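Side-chain contact in death on curing protein (PDB 3DD7), which acts as the toxin of the phage P1 Phd-Doc toxin-antitoxin pair, a Fic-family protein that probably blocks translation and is inhibited by its partner Phd: residues A[69-72]-A[73-77]. The protein carries 2 engineered substitutions. Numbering follows the deposited sequence.
Sequences NDAN and KRTAL
The methyl of Ala71 sits squarely over one face of the Arg74 guanidinium, 3.5 Å from CB to CZ, at the start of helix 72-86. This is the latter part of the Fic signature motif, Asn69-Asp70-Ala71-Asn72-Lys73-Arg74; in Fic proteins the turn leading into this helix generally shapes the phosphate-binding part of the active site. Ala71 is the N-cap, and its positive phi (62°) helps turn the chain from the loop into the helix. Arg74 keeps CG beside its backbone N, then bends at chi3 (-84°), which brings the flat group back across the methyl. One water lies at the guanidinium edge, in its plane, 2.7 Å from Arg74 NH2, and donates to Asp70 OD1 over 2.9 Å. The two side chains are thus joined through water rather than by a direct salt bridge. Asp70 OD1 also accepts from Ala71 N at 2.8 Å, a donor that stands above the carboxylate plane. Asn16 and Gly21 take Arg74 NH1, while Leu23 N holds Asp70 OD2, which ties the turn to helix 6-20 and the segment after it. Further in, Ala76 N closes a helical bond to Asn72 O, and Thr75 grips the cap carbonyl twice: OG1 reaches Ala71 O at 2.7 Å and Thr75 N reaches Ala71 O at 3.0 Å, from opposite faces of the carbonyl plane.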
ATOM      1  N   ASN A  69     -14.531  -0.009   2.344  1.00 18.13           N
ATOM      2  CA  ASN A  69     -15.270   0.538   3.470  1.00 18.53           C
ATOM      3  C   ASN A  69     -14.364   0.753   4.670  1.00 18.66           C
ATOM      4  O   ASN A  69     -14.621   1.618   5.509  1.00 18.85           O
ATOM      5  CB  ASN A  69     -16.383  -0.416   3.865  1.00 18.75           C
ATOM      6  CG  ASN A  69     -17.466  -0.540   2.797  1.00 19.51           C
ATOM      7  OD1 ASN A  69     -17.916  -1.645   2.486  1.00 19.85           O
ATOM      8  ND2 ASN A  69     -17.899   0.580   2.255  1.00 16.28           N
ATOM      9  N   ASP A  70     -13.315  -0.053   4.753  1.00 18.58           N
ATOM     10  CA  ASP A  70     -12.413  -0.013   5.896  1.00 18.74           C
ATOM     11  C   ASP A  70     -11.057  -0.573   5.495  1.00 18.05           C
ATOM     12  O   ASP A  70     -10.931  -1.228   4.461  1.00 16.91           O
ATOM     13  CB  ASP A  70     -13.022  -0.817   7.057  1.00 19.04           C
ATOM     14  CG  ASP A  70     -12.464  -0.429   8.421  1.00 21.73           C
ATOM     15  OD1 ASP A  70     -11.599   0.462   8.486  1.00 24.53           O
ATOM     16  OD2 ASP A  70     -12.907  -1.027   9.433  1.00 20.22           O
ATOM     17  N   ALA A  71     -10.062  -0.290   6.330  1.00 18.11           N
ATOM     18  CA  ALA A  71      -8.694  -0.778   6.186  1.00 18.55           C
ATOM     19  C   ALA A  71      -8.037  -0.288   4.888  1.00 18.58           C
ATOM     20  O   ALA A  71      -7.196  -0.974   4.306  1.00 18.56           O
ATOM     21  CB  ALA A  71      -8.648  -2.312   6.298  1.00 18.56           C
ATOM     22  N   ASN A  72      -8.430   0.900   4.425  1.00 18.64           N
ATOM     23  CA  ASN A  72      -7.748   1.511   3.294  1.00 18.65           C
ATOM     24  C   ASN A  72      -6.301   1.841   3.609  1.00 19.07           C
ATOM     25  O   ASN A  72      -5.410   1.613   2.778  1.00 19.35           O
ATOM     26  CB  ASN A  72      -8.482   2.770   2.833  1.00 19.11           C
ATOM     27  CG  ASN A  72      -9.825   2.465   2.256  1.00 17.90           C
ATOM     28  OD1 ASN A  72      -9.928   1.879   1.198  1.00 21.28           O
ATOM     29  ND2 ASN A  72     -10.879   2.906   2.940  1.00 19.48           N
ATOM     30  N   LYS A  73      -6.060   2.394   4.790  1.00 19.33           N
ATOM     31  CA  LYS A  73      -4.677   2.733   5.156  1.00 19.90           C
ATOM     32  C   LYS A  73      -3.828   1.474   5.315  1.00 19.17           C
ATOM     33  O   LYS A  73      -2.698   1.414   4.808  1.00 19.53           O
ATOM     34  CB  LYS A  73      -4.616   3.614   6.405  1.00 19.78           C
ATOM     35  CG  LYS A  73      -5.229   5.014   6.203  1.00 21.05           C
ATOM     36  CD  LYS A  73      -5.189   5.826   7.484  1.00 22.33           C
ATOM     37  CE  LYS A  73      -6.094   5.266   8.592  1.00 26.39           C
ATOM     38  NZ  LYS A  73      -7.507   5.676   8.347  1.00 28.52           N
ATOM     39  N   ARG A  74      -4.366   0.467   6.003  1.00 18.81           N
ATOM     40  CA  ARG A  74      -3.635  -0.800   6.133  1.00 17.73           C
ATOM     41  C   ARG A  74      -3.308  -1.386   4.768  1.00 18.26           C
ATOM     42  O   ARG A  74      -2.175  -1.829   4.527  1.00 17.95           O
ATOM     43  CB  ARG A  74      -4.401  -1.802   6.995  1.00 18.13           C
ATOM     44  CG  ARG A  74      -4.179  -1.584   8.479  1.00 17.86           C
ATOM     45  CD  ARG A  74      -5.062  -2.577   9.257  1.00 18.47           C
ATOM     46  NE  ARG A  74      -6.432  -2.090   9.425  1.00 20.48           N
ATOM     47  CZ  ARG A  74      -7.507  -2.868   9.593  1.00 22.62           C
ATOM     48  NH1 ARG A  74      -7.413  -4.187   9.496  1.00 19.72           N
ATOM     49  NH2 ARG A  74      -8.693  -2.318   9.822  1.00 20.09           N
ATOM     50  N   THR A  75      -4.281  -1.349   3.860  1.00 17.53           N
ATOM     51  CA  THR A  75      -4.102  -1.975   2.555  1.00 17.90           C
ATOM     52  C   THR A  75      -3.083  -1.158   1.783  1.00 17.83           C
ATOM     53  O   THR A  75      -2.240  -1.722   1.105  1.00 18.33           O
ATOM     54  CB  THR A  75      -5.449  -2.116   1.815  1.00 17.55           C
ATOM     55  OG1 THR A  75      -6.341  -2.914   2.627  1.00 17.06           O
ATOM     56  CG2 THR A  75      -5.251  -2.746   0.423  1.00 18.86           C
ATOM     57  N   ALA A  76      -3.142   0.167   1.942  1.00 18.52           N
ATOM     58  CA  ALA A  76      -2.206   1.080   1.272  1.00 18.46           C
ATOM     59  C   ALA A  76      -0.768   0.715   1.678  1.00 18.68           C
ATOM     60  O   ALA A  76       0.068   0.429   0.831  1.00 18.89           O
ATOM     61  CB  ALA A  76      -2.512   2.507   1.650  1.00 18.36           C
ATOM     62  N   LEU A  77      -0.532   0.674   2.992  1.00 18.47           N
ATOM     63  CA  LEU A  77       0.789   0.375   3.557  1.00 18.80           C
ATOM     64  C   LEU A  77       1.332  -1.010   3.163  1.00 18.54           C
ATOM     65  O   LEU A  77       2.445  -1.123   2.641  1.00 17.57           O
ATOM     66  CB  LEU A  77       0.785   0.535   5.083  1.00 19.44           C
ATOM     67  CG  LEU A  77       2.122   0.200   5.741  1.00 20.95           C
ATOM     68  CD1 LEU A  77       3.239   1.103   5.184  1.00 20.62           C
ATOM     69  CD2 LEU A  77       2.015   0.358   7.237  1.00 20.02           C
TER
HETATM   70  O   HOH W   1      -9.390   0.256  10.306  1.00 25.60           O